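Side-chain contacts in nitroreductase family protein (Clostridium novyi, PDB 3G14), which belongs to the nitroreductase family and is probably an oxidoreductase: residues E171-D176 against T180-S185; M33-P38 against P165-D170; N62-E65 against A71-A74. One frame throughout, in Å; residues are numbered along the deposited sequence.

Contact 1: E171-D176 against T180-S185; sequences EYLYID and TSFMES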
ATOM      1  N   GLU B 171     -10.539   2.903 -18.258  1.00 22.60           N
ATOM      2  CA  GLU B 171      -9.159   2.963 -18.810  1.00 23.35           C
ATOM      3  C   GLU B 171      -8.129   2.111 -18.025  1.00 21.08           C
ATOM      4  O   GLU B 171      -6.985   1.964 -18.453  1.00 23.44           O
ATOM      5  CB  GLU B 171      -8.637   4.403 -18.785  1.00 22.10           C
ATOM      6  N   TYR B 172      -8.530   1.586 -16.878  1.00 19.71           N
ATOM      7  CA  TYR B 172      -7.574   0.979 -15.935  1.00 18.26           C
ATOM      8  C   TYR B 172      -7.946  -0.441 -15.529  1.00 17.26           C
ATOM      9  O   TYR B 172      -7.305  -0.998 -14.656  1.00 16.44           O
ATOM     10  CB  TYR B 172      -7.432   1.848 -14.684  1.00 15.74           C
ATOM     11  CG  TYR B 172      -6.890   3.227 -14.954  1.00 20.08           C
ATOM     12  CD1 TYR B 172      -5.519   3.469 -14.979  1.00 25.00           C
ATOM     13  CD2 TYR B 172      -7.759   4.304 -15.183  1.00 26.19           C
ATOM     14  CE1 TYR B 172      -5.013   4.755 -15.235  1.00 26.40           C
ATOM     15  CE2 TYR B 172      -7.263   5.597 -15.425  1.00 25.53           C
ATOM     16  CZ  TYR B 172      -5.886   5.802 -15.467  1.00 25.27           C
ATOM     17  OH  TYR B 172      -5.395   7.058 -15.720  1.00 27.21           O
ATOM     18  N   LEU B 173      -8.965  -1.008 -16.178  1.00 17.88           N
ATOM     19  CA  LEU B 173      -9.515  -2.319 -15.833  1.00 16.72           C
ATOM     20  C   LEU B 173      -9.796  -3.152 -17.086  1.00 18.64           C
ATOM     21  O   LEU B 173     -10.616  -2.784 -17.950  1.00 17.55           O
ATOM     22  CB  LEU B 173     -10.794  -2.150 -15.061  1.00 16.56           C
ATOM     23  CG  LEU B 173     -11.403  -3.396 -14.419  1.00 17.17           C
ATOM     24  CD1 LEU B 173     -10.547  -3.893 -13.292  1.00 14.35           C
ATOM     25  CD2 LEU B 173     -12.802  -2.926 -13.944  1.00 15.23           C
ATOM     26  N   TYR B 174      -9.114  -4.280 -17.158  1.00 15.42           N
ATOM     27  CA  TYR B 174      -9.177  -5.199 -18.260  1.00 14.09           C
ATOM     28  C   TYR B 174      -9.775  -6.527 -17.822  1.00 14.49           C
ATOM     29  O   TYR B 174      -9.804  -6.853 -16.614  1.00 15.40           O
ATOM     30  CB  TYR B 174      -7.773  -5.409 -18.834  1.00 14.34           C
ATOM     31  CG  TYR B 174      -7.101  -4.163 -19.386  1.00 15.02           C
ATOM     32  CD1 TYR B 174      -7.810  -3.250 -20.189  1.00 15.94           C
ATOM     33  CD2 TYR B 174      -5.744  -3.898 -19.124  1.00 16.18           C
ATOM     34  CE1 TYR B 174      -7.177  -2.113 -20.730  1.00 19.26           C
ATOM     35  CE2 TYR B 174      -5.109  -2.767 -19.659  1.00 15.30           C
ATOM     36  CZ  TYR B 174      -5.819  -1.893 -20.467  1.00 18.92           C
ATOM     37  OH  TYR B 174      -5.182  -0.775 -20.967  1.00 19.45           O
ATOM     38  N   ILE B 175     -10.231  -7.309 -18.799  1.00 15.23           N
ATOM     39  CA  ILE B 175     -10.744  -8.674 -18.555  1.00 15.63           C
ATOM     40  C   ILE B 175      -9.931  -9.651 -19.389  1.00 15.89           C
ATOM     41  O   ILE B 175      -9.903  -9.539 -20.628  1.00 15.32           O
ATOM     42  CB  ILE B 175     -12.281  -8.809 -18.853  1.00 14.72           C
ATOM     43  CG1 ILE B 175     -12.800 -10.230 -18.619  1.00 17.91           C
ATOM     44  CG2 ILE B 175     -12.634  -8.340 -20.292  1.00 15.66           C
ATOM     45  CD1 ILE B 175     -12.703 -10.769 -17.223  1.00 23.79           C
ATOM     46  N   ASP B 176      -9.256 -10.559 -18.681  1.00 15.81           N
ATOM     47  CA  ASP B 176      -8.503 -11.724 -19.204  1.00 15.70           C
ATOM     48  C   ASP B 176      -7.220 -11.387 -19.982  1.00 17.61           C
ATOM     49  O   ASP B 176      -6.259 -12.173 -19.977  1.00 16.84           O
ATOM     50  CB  ASP B 176      -9.397 -12.660 -20.046  1.00 18.88           C
ATOM     51  CG  ASP B 176     -10.400 -13.454 -19.206  1.00 19.69           C
ATOM     52  OD1 ASP B 176     -10.157 -13.665 -17.996  1.00 18.06           O
ATOM     53  OD2 ASP B 176     -11.424 -13.869 -19.771  1.00 20.34           O
ATOM     54  N   THR B 180      -8.076  -5.309 -23.260  1.00 16.63           N
ATOM     55  CA  THR B 180      -9.498  -5.615 -23.431  1.00 14.91           C
ATOM     56  C   THR B 180     -10.302  -5.083 -22.221  1.00 14.86           C
ATOM     57  O   THR B 180     -10.185  -5.580 -21.102  1.00 12.78           O
ATOM     58  CB  THR B 180      -9.737  -7.132 -23.598  1.00 15.46           C
ATOM     59  OG1 THR B 180      -9.022  -7.599 -24.755  1.00 17.19           O
ATOM     60  CG2 THR B 180     -11.234  -7.452 -23.753  1.00 13.62           C
ATOM     61  N   SER B 181     -11.100  -4.061 -22.485  1.00 14.59           N
ATOM     62  CA  SER B 181     -11.936  -3.402 -21.490  1.00 16.92           C
ATOM     63  C   SER B 181     -12.874  -4.339 -20.723  1.00 16.64           C
ATOM     64  O   SER B 181     -13.683  -5.062 -21.320  1.00 18.51           O
ATOM     65  CB  SER B 181     -12.779  -2.342 -22.196  1.00 19.59           C
ATOM     66  OG  SER B 181     -13.694  -1.747 -21.299  1.00 21.99           O
ATOM     67  N   PHE B 182     -12.776  -4.313 -19.396  1.00 19.62           N
ATOM     68  CA  PHE B 182     -13.696  -5.074 -18.554  1.00 19.13           C
ATOM     69  C   PHE B 182     -15.119  -4.517 -18.743  1.00 20.56           C
ATOM     70  O   PHE B 182     -16.079  -5.260 -18.993  1.00 22.06           O
ATOM     71  CB  PHE B 182     -13.328  -4.974 -17.065  1.00 19.97           C
ATOM     72  CG  PHE B 182     -14.275  -5.716 -16.168  1.00 21.56           C
ATOM     73  CD1 PHE B 182     -14.079  -7.071 -15.890  1.00 26.63           C
ATOM     74  CD2 PHE B 182     -15.397  -5.079 -15.632  1.00 21.03           C
ATOM     75  CE1 PHE B 182     -14.965  -7.766 -15.075  1.00 23.05           C
ATOM     76  CE2 PHE B 182     -16.297  -5.774 -14.814  1.00 23.79           C
ATOM     77  CZ  PHE B 182     -16.087  -7.115 -14.541  1.00 22.33           C
HETATM   78  N   MSE B 183     -15.250  -3.214 -18.577  1.00 21.36           N
HETATM   79  CA  MSE B 183     -16.599  -2.643 -18.478  1.00 24.46           C
HETATM   80  C   MSE B 183     -17.328  -2.591 -19.804  1.00 26.63           C
HETATM   81  O   MSE B 183     -18.550  -2.565 -19.809  1.00 29.15           O
HETATM   82  CB  MSE B 183     -16.587  -1.268 -17.836  1.00 22.14           C
HETATM   83  CG  MSE B 183     -16.339  -1.255 -16.299  1.00 17.35           C
HETATM   84 SE   MSE B 183     -15.952   0.543 -15.904  0.75 29.58          SE
HETATM   85  CE  MSE B 183     -17.811   1.182 -15.989  1.00 32.33           C
ATOM     86  N   GLU B 184     -16.605  -2.578 -20.915  1.00 28.61           N
ATOM     87  CA  GLU B 184     -17.244  -2.511 -22.223  1.00 34.49           C
ATOM     88  C   GLU B 184     -17.501  -3.894 -22.794  1.00 36.44           C
ATOM     89  O   GLU B 184     -18.128  -4.015 -23.832  1.00 37.22           O
ATOM     90  CB  GLU B 184     -16.380  -1.729 -23.203  1.00 33.13           C
ATOM     91  CG  GLU B 184     -16.075  -0.296 -22.789  1.00 40.03           C
ATOM     92  CD  GLU B 184     -15.070   0.343 -23.725  1.00 38.94           C
ATOM     93  OE1 GLU B 184     -15.235   0.175 -24.949  1.00 53.32           O
ATOM     94  OE2 GLU B 184     -14.113   0.992 -23.253  1.00 47.08           O
ATOM     95  N   SER B 185     -17.009  -4.942 -22.143  1.00 40.16           N
ATOM     96  CA  SER B 185     -17.161  -6.292 -22.689  1.00 42.62           C
ATOM     97  C   SER B 185     -18.403  -7.005 -22.145  1.00 45.01           C
ATOM     98  O   SER B 185     -18.866  -6.730 -21.033  1.00 44.60           O
ATOM     99  CB  SER B 185     -15.902  -7.126 -22.421  1.00 42.91           C
ATOM    100  OG  SER B 185     -14.802  -6.621 -23.177  1.00 40.20           O
TER
HETATM  101  O   HOH W   1     -12.976  -1.434 -18.170  1.00 21.03           O
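Leu173 O receives Phe182 N in an almost straight hydrogen bond (3.0 Å, 174° at the hydrogen), with the donor tilted out of the carbonyl plane. Water 1 lies 2.7 Å from Leu173 O, apparently donating to it, and accepts from Met183 N. Beyond Tyr174 and Ser181, Ile175 N donates to Thr180 O at 2.9 Å, nearly end-on to the carbonyl. Thr180 O is approached by Tyr174 CA at 3.0 Å, a CA-H...O contact. The two N-H...O bonds flank Tyr174 and Ser181, a non-hydrogen-bonded antiparallel pair and a single bridge by which the returning chain covers the edge of strand 173-175, an edge strand, within this chain, of the mixed sheet of the nitroreductase fold; on its other side the backbone of Tyr174 bonds Phe48 and Val50. Phe182, its CG turned away from the backbone N (chi1 179°), runs alongside Leu173, Phe182 CB lying 3.6 Å from Leu173 CG, and both reach helix 24-35. Ile175 CB approaches the Phe182 ring obliquely, 3.9 Å from Phe182 CD1. The loop is braced by Ser185 OG, which donates to Ser181 O at 2.7 Å, and by an ST motif in which Ser181 OG accepts from Glu184 N while also bonding Asp170.

Contact 2: M33-P38 against P165-D170; sequences MAMRAP and PKKDMD. With GOL (glycerol), chain I.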
HETATM    1  N   MSE B  33     -12.217   1.907  -5.117  1.00 16.52           N
HETATM    2  CA  MSE B  33     -11.340   2.163  -3.972  1.00 17.76           C
HETATM    3  C   MSE B  33      -9.878   2.268  -4.400  1.00 16.70           C
HETATM    4  O   MSE B  33      -9.187   3.153  -3.960  1.00 17.91           O
HETATM    5  CB  MSE B  33     -11.588   1.142  -2.874  1.00 17.49           C
HETATM    6  CG  MSE B  33     -13.036   1.354  -2.308  1.00 20.36           C
HETATM    7 SE   MSE B  33     -13.427   0.142  -0.863  0.75 22.67          SE
HETATM    8  CE  MSE B  33     -15.152  -0.506  -1.506  1.00 24.96           C
ATOM      9  N   ALA B  34      -9.427   1.414  -5.302  1.00 16.48           N
ATOM     10  CA  ALA B  34      -8.085   1.530  -5.866  1.00 16.92           C
ATOM     11  C   ALA B  34      -7.885   2.819  -6.659  1.00 16.74           C
ATOM     12  O   ALA B  34      -6.831   3.460  -6.559  1.00 17.95           O
ATOM     13  CB  ALA B  34      -7.747   0.299  -6.714  1.00 18.24           C
HETATM   14  N   MSE B  35      -8.896   3.211  -7.434  1.00 19.31           N
HETATM   15  CA  MSE B  35      -8.832   4.437  -8.230  1.00 19.35           C
HETATM   16  C   MSE B  35      -8.646   5.653  -7.322  1.00 20.30           C
HETATM   17  O   MSE B  35      -8.082   6.664  -7.748  1.00 21.44           O
HETATM   18  CB  MSE B  35     -10.087   4.610  -9.076  1.00 17.78           C
HETATM   19  CG  MSE B  35     -10.261   3.558 -10.157  1.00 18.69           C
HETATM   20 SE   MSE B  35      -8.907   3.591 -11.514  0.75 18.42          SE
HETATM   21  CE  MSE B  35      -7.627   2.396 -10.705  1.00 18.43           C
ATOM     22  N   ARG B  36      -9.117   5.553  -6.079  1.00 18.07           N
ATOM     23  CA  ARG B  36      -9.044   6.685  -5.133  1.00 16.98           C
ATOM     24  C   ARG B  36      -7.758   6.680  -4.300  1.00 16.42           C
ATOM     25  O   ARG B  36      -7.601   7.499  -3.375  1.00 19.10           O
ATOM     26  CB  ARG B  36     -10.253   6.647  -4.212  1.00 16.92           C
ATOM     27  CG  ARG B  36     -11.547   6.997  -4.911  1.00 15.08           C
ATOM     28  CD  ARG B  36     -12.683   6.739  -3.960  1.00 21.41           C
ATOM     29  NE  ARG B  36     -13.989   6.816  -4.610  1.00 23.75           N
ATOM     30  CZ  ARG B  36     -14.682   7.931  -4.834  1.00 28.00           C
ATOM     31  NH1 ARG B  36     -14.237   9.122  -4.464  1.00 25.48           N
ATOM     32  NH2 ARG B  36     -15.868   7.841  -5.411  1.00 27.57           N
ATOM     33  N   ALA B  37      -6.829   5.792  -4.625  1.00 16.08           N
ATOM     34  CA  ALA B  37      -5.585   5.676  -3.865  1.00 16.62           C
ATOM     35  C   ALA B  37      -4.715   6.897  -4.193  1.00 14.79           C
ATOM     36  O   ALA B  37      -4.792   7.428  -5.321  1.00 17.23           O
ATOM     37  CB  ALA B  37      -4.866   4.390  -4.215  1.00 17.44           C
ATOM     38  N   PRO B  38      -3.861   7.332  -3.235  1.00 16.24           N
ATOM     39  CA  PRO B  38      -2.857   8.367  -3.529  1.00 16.55           C
ATOM     40  C   PRO B  38      -1.748   7.789  -4.397  1.00 15.86           C
ATOM     41  O   PRO B  38      -1.434   6.599  -4.292  1.00 16.50           O
ATOM     42  CB  PRO B  38      -2.274   8.727  -2.148  1.00 16.80           C
ATOM     43  CG  PRO B  38      -2.427   7.500  -1.326  1.00 18.14           C
ATOM     44  CD  PRO B  38      -3.710   6.802  -1.859  1.00 16.95           C
ATOM     45  N   PRO B 165      -9.059  15.344 -10.167  1.00 42.39           N
ATOM     46  CA  PRO B 165      -8.995  14.725 -11.501  1.00 42.65           C
ATOM     47  C   PRO B 165      -9.444  13.254 -11.470  1.00 40.50           C
ATOM     48  O   PRO B 165      -8.638  12.330 -11.254  1.00 41.40           O
ATOM     49  CB  PRO B 165      -7.523  14.889 -11.912  1.00 43.90           C
ATOM     50  CG  PRO B 165      -6.891  15.771 -10.846  1.00 45.57           C
ATOM     51  CD  PRO B 165      -7.726  15.636  -9.621  1.00 44.07           C
ATOM     52  N   LYS B 166     -10.744  13.074 -11.679  1.00 36.69           N
ATOM     53  CA  LYS B 166     -11.423  11.797 -11.533  1.00 33.72           C
ATOM     54  C   LYS B 166     -11.070  10.875 -12.690  1.00 32.32           C
ATOM     55  O   LYS B 166     -11.339  11.184 -13.851  1.00 31.50           O
ATOM     56  CB  LYS B 166     -12.936  12.042 -11.489  1.00 35.13           C
ATOM     57  CG  LYS B 166     -13.769  11.034 -10.708  1.00 36.98           C
ATOM     58  CD  LYS B 166     -13.988   9.742 -11.467  1.00 40.83           C
ATOM     59  N   LYS B 167     -10.465   9.744 -12.363  1.00 30.94           N
ATOM     60  CA  LYS B 167     -10.075   8.746 -13.350  1.00 31.98           C
ATOM     61  C   LYS B 167     -11.302   7.976 -13.847  1.00 30.10           C
ATOM     62  O   LYS B 167     -12.219   7.701 -13.075  1.00 29.06           O
ATOM     63  CB  LYS B 167      -9.102   7.748 -12.720  1.00 31.52           C
ATOM     64  CG  LYS B 167      -7.875   8.375 -12.117  1.00 37.31           C
ATOM     65  CD  LYS B 167      -7.075   7.368 -11.261  1.00 35.63           C
ATOM     66  CE  LYS B 167      -6.317   8.094 -10.175  1.00 35.68           C
ATOM     67  NZ  LYS B 167      -5.286   7.232  -9.567  1.00 34.59           N
ATOM     68  N   ASP B 168     -11.321   7.640 -15.130  1.00 28.77           N
ATOM     69  CA  ASP B 168     -12.329   6.708 -15.618  1.00 31.36           C
ATOM     70  C   ASP B 168     -11.781   5.303 -15.433  1.00 27.89           C
ATOM     71  O   ASP B 168     -10.857   4.940 -16.156  1.00 29.59           O
ATOM     72  CB  ASP B 168     -12.643   6.941 -17.095  1.00 31.84           C
ATOM     73  CG  ASP B 168     -13.701   5.984 -17.619  1.00 39.51           C
ATOM     74  OD1 ASP B 168     -14.274   5.184 -16.813  1.00 40.82           O
ATOM     75  OD2 ASP B 168     -13.969   6.043 -18.836  1.00 51.45           O
HETATM   76  N   MSE B 169     -12.344   4.523 -14.501  1.00 26.72           N
HETATM   77  CA  MSE B 169     -11.806   3.175 -14.202  1.00 28.73           C
HETATM   78  C   MSE B 169     -11.794   2.298 -15.450  1.00 26.39           C
HETATM   79  O   MSE B 169     -11.007   1.373 -15.525  1.00 22.90           O
HETATM   80  CB  MSE B 169     -12.559   2.440 -13.072  1.00 28.13           C
HETATM   81  CG  MSE B 169     -13.767   1.596 -13.503  1.00 34.53           C
HETATM   82 SE   MSE B 169     -14.617   0.643 -11.995  0.75 29.40          SE
HETATM   83  CE  MSE B 169     -13.818   1.773 -10.728  1.00 24.27           C
ATOM     84  N   ASP B 170     -12.650   2.602 -16.430  1.00 25.07           N
ATOM     85  CA  ASP B 170     -12.662   1.816 -17.658  1.00 24.83           C
ATOM     86  C   ASP B 170     -11.297   1.803 -18.350  1.00 22.67           C
ATOM     87  O   ASP B 170     -10.915   0.774 -18.905  1.00 23.11           O
ATOM     88  CB  ASP B 170     -13.781   2.287 -18.599  1.00 24.23           C
ATOM     89  CG  ASP B 170     -13.825   1.503 -19.881  1.00 28.63           C
ATOM     90  OD1 ASP B 170     -13.994   0.267 -19.848  1.00 23.42           O
ATOM     91  OD2 ASP B 170     -13.683   2.144 -20.933  1.00 36.18           O
TER
HETATM   92  C1  GOL I 197     -10.706   8.710  -8.687  1.00 45.83           C
HETATM   93  O1  GOL I 197      -9.729   8.911  -9.682  1.00 42.38           O
HETATM   94  C2  GOL I 197     -12.011   8.237  -9.327  1.00 52.46           C
HETATM   95  O2  GOL I 197     -11.839   7.376 -10.446  1.00 53.15           O
HETATM   96  C3  GOL I 197     -12.881   7.563  -8.276  1.00 53.37           C
HETATM   97  O3  GOL I 197     -14.243   7.743  -8.600  1.00 58.47           O
HETATM   98  O   HOH W   2      -5.514   4.958  -8.469  1.00 21.78           O
HETATM   99  O   HOH W   3      -3.643   8.823  -7.551  1.00 31.45           O
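Met35 and Met169, both selenomethionines, supply the apolar part of this contact. Their side chains cross at about a right angle, Met35 CG resting 3.9 Å from Met169 CB. In Met35, bends at chi2 (-65°) and chi3 bring its selenium to 4.0 Å from Met169 CA.

Among the polar contacts, Lys167 stretches out beyond CG to the last turn of helix 24-35. Lys167 NZ makes a weak bond to Met35 O at 3.4 Å, and Lys167 CE packs 3.3 Å from Met35 O. The stronger partner of Lys167 NZ is Thr44 OG1, outside the two segments. Water 3, 3.0 Å from Lys167 NZ, links the ammonium group to Ala37 O.

A glycerol, probably from the crystallisation liquor, lies between the segments, bonded firmly to Lys167 and only weakly to Met35 O. Lys167 N donates to its O1 at 2.9 Å, and its O2 donates to Lys167 O at 2.7 Å. Glycerol O3 sits over one face of the Arg36 guanidinium, toward its rim, and Asp32 bonds the same molecule. The Lys167 ammonium therefore sits at the C-terminal end of helix 24-35, where its positive charge would probably be favourable against the helix dipole.

Contact 3: N62-E65 against A71-A74; sequences NAIE and ASEA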
ATOM      1  N   ASN B  62       0.329 -22.258 -12.539  1.00 14.11           N
ATOM      2  CA  ASN B  62       1.588 -22.863 -12.921  1.00 14.66           C
ATOM      3  C   ASN B  62       2.808 -21.940 -12.800  1.00 14.63           C
ATOM      4  O   ASN B  62       3.928 -22.429 -12.641  1.00 18.27           O
ATOM      5  CB  ASN B  62       1.524 -23.456 -14.312  1.00 13.11           C
ATOM      6  CG  ASN B  62       0.637 -24.725 -14.381  1.00 11.58           C
ATOM      7  OD1 ASN B  62       0.554 -25.505 -13.413  1.00 18.86           O
ATOM      8  ND2 ASN B  62       0.010 -24.938 -15.544  1.00 13.71           N
ATOM      9  N   ALA B  63       2.597 -20.628 -12.913  1.00 15.51           N
ATOM     10  CA  ALA B  63       3.679 -19.613 -12.853  1.00 14.18           C
ATOM     11  C   ALA B  63       4.125 -19.246 -11.424  1.00 14.24           C
ATOM     12  O   ALA B  63       5.205 -18.726 -11.232  1.00 14.34           O
ATOM     13  CB  ALA B  63       3.239 -18.334 -13.612  1.00 12.44           C
ATOM     14  N   ILE B  64       3.268 -19.463 -10.450  1.00 14.07           N
ATOM     15  CA  ILE B  64       3.549 -19.142  -9.070  1.00 13.71           C
ATOM     16  C   ILE B  64       4.725 -19.970  -8.508  1.00 15.65           C
ATOM     17  O   ILE B  64       4.842 -21.168  -8.781  1.00 17.05           O
ATOM     18  CB  ILE B  64       2.250 -19.210  -8.208  1.00 13.93           C
ATOM     19  CG1 ILE B  64       1.286 -18.126  -8.634  1.00 13.94           C
ATOM     20  CG2 ILE B  64       2.603 -19.083  -6.730  1.00 14.54           C
ATOM     21  CD1 ILE B  64      -0.139 -18.245  -8.049  1.00 15.78           C
ATOM     22  N   GLU B  65       5.650 -19.288  -7.839  1.00 14.04           N
ATOM     23  CA  GLU B  65       6.900 -19.885  -7.360  1.00 16.25           C
ATOM     24  C   GLU B  65       7.008 -19.886  -5.827  1.00 19.07           C
ATOM     25  O   GLU B  65       7.849 -19.221  -5.263  1.00 26.03           O
ATOM     26  CB  GLU B  65       8.076 -19.162  -7.985  1.00 15.76           C
ATOM     27  CG  GLU B  65       8.194 -19.414  -9.483  1.00 17.33           C
ATOM     28  CD  GLU B  65       9.223 -18.541 -10.189  1.00 19.87           C
ATOM     29  OE1 GLU B  65       9.609 -17.460  -9.665  1.00 21.40           O
ATOM     30  OE2 GLU B  65       9.603 -18.953 -11.305  1.00 23.32           O
ATOM     31  N   ALA B  71      -0.979 -21.122  -2.674  1.00 15.10           N
ATOM     32  CA  ALA B  71      -1.274 -19.945  -3.508  1.00 16.82           C
ATOM     33  C   ALA B  71      -1.809 -20.353  -4.896  1.00 13.63           C
ATOM     34  O   ALA B  71      -2.810 -19.814  -5.382  1.00 13.24           O
ATOM     35  CB  ALA B  71       0.006 -19.021  -3.638  1.00 16.23           C
ATOM     36  N   SER B  72      -1.141 -21.323  -5.529  1.00 16.47           N
ATOM     37  CA  SER B  72      -1.533 -21.824  -6.847  1.00 18.28           C
ATOM     38  C   SER B  72      -2.957 -22.328  -6.747  1.00 14.96           C
ATOM     39  O   SER B  72      -3.786 -21.989  -7.601  1.00 15.75           O
ATOM     40  CB  SER B  72      -0.613 -22.960  -7.294  1.00 20.29           C
ATOM     41  OG  SER B  72       0.644 -22.449  -7.702  1.00 19.72           O
ATOM     42  N   GLU B  73      -3.265 -23.075  -5.686  1.00 16.94           N
ATOM     43  CA  GLU B  73      -4.626 -23.644  -5.519  1.00 14.79           C
ATOM     44  C   GLU B  73      -5.669 -22.568  -5.267  1.00 16.20           C
ATOM     45  O   GLU B  73      -6.788 -22.698  -5.785  1.00 13.92           O
ATOM     46  CB  GLU B  73      -4.655 -24.700  -4.423  1.00 14.76           C
ATOM     47  CG  GLU B  73      -3.808 -25.883  -4.817  1.00 17.84           C
ATOM     48  CD  GLU B  73      -3.542 -26.844  -3.716  1.00 25.29           C
ATOM     49  OE1 GLU B  73      -4.166 -26.716  -2.637  1.00 28.05           O
ATOM     50  OE2 GLU B  73      -2.731 -27.767  -3.972  1.00 23.40           O
ATOM     51  N   ALA B  74      -5.284 -21.481  -4.563  1.00 16.44           N
ATOM     52  CA  ALA B  74      -6.200 -20.351  -4.300  1.00 17.03           C
ATOM     53  C   ALA B  74      -6.631 -19.704  -5.657  1.00 14.48           C
ATOM     54  O   ALA B  74      -7.808 -19.398  -5.889  1.00 15.83           O
ATOM     55  CB  ALA B  74      -5.542 -19.288  -3.380  1.00 16.71           C
TER
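Ile64 meets Ser72 and Ala71 across a small, mostly apolar contact without a hydrogen bond between the two segments. The isoleucine, the first residue to leave helical geometry after helix 54-63, directs its side chain at the first turn of helix 70-77 and uses both of its branches. CG2, placed anti to the backbone N, comes to 4.0 Å from Ala71 CB. The longer branch, which continues in extended form (chi2 169°), runs past the serine and brings Ile64 CD1 to 4.0 Å from Ser72 CA, with the backbone oxygen of Ala71 at a similar distance.

Ser72 presents its hydroxyl to the base of the isoleucine: Ser72 OG lies 3.7 Å from Ile64 CB. The polar need of that hydroxyl is met by a hydrogen bond to Ala61 O in the last turn of helix 54-63, so a polar tie runs beside the hydrocarbon contact.

Ala71 adds its single methyl, which is buried and also touches Lys15, Asn66 and Ile125. The whole is a helix-loop-helix connection: helices 54-63 and 70-77, joined by a short loop, connect, along the chain, strands 46-51 and 80-86, which are antiparallel neighbours in the sheet, and Ile64 packs the end of helix 54-63 against the start of helix 70-77.

How the contacts relate
From the N terminus, helix 24-35 ends in 33-38, the first half of contact 2, whose partner 165-170 comes only after strand 144-151. Contact 3 is nested within that long loop: 62-65 and 71-74 close the short loop between helices 54-63 and 70-77, which lie between strands 46-51 and 80-86 in sequence. Contact 1 follows contact 2 in series, tying edge strand 173-175 to the loop that comes after it. Contacts 1 and 2 touch, through Met183 packed on Met169 and through Asp170 beside Ser181 and Glu184, so the C-terminal part is joined to helix 24-35 as one region. Contact 3 lies apart, its centre about 29 Å from that of contact 2, on the opposite side of the chain's centre.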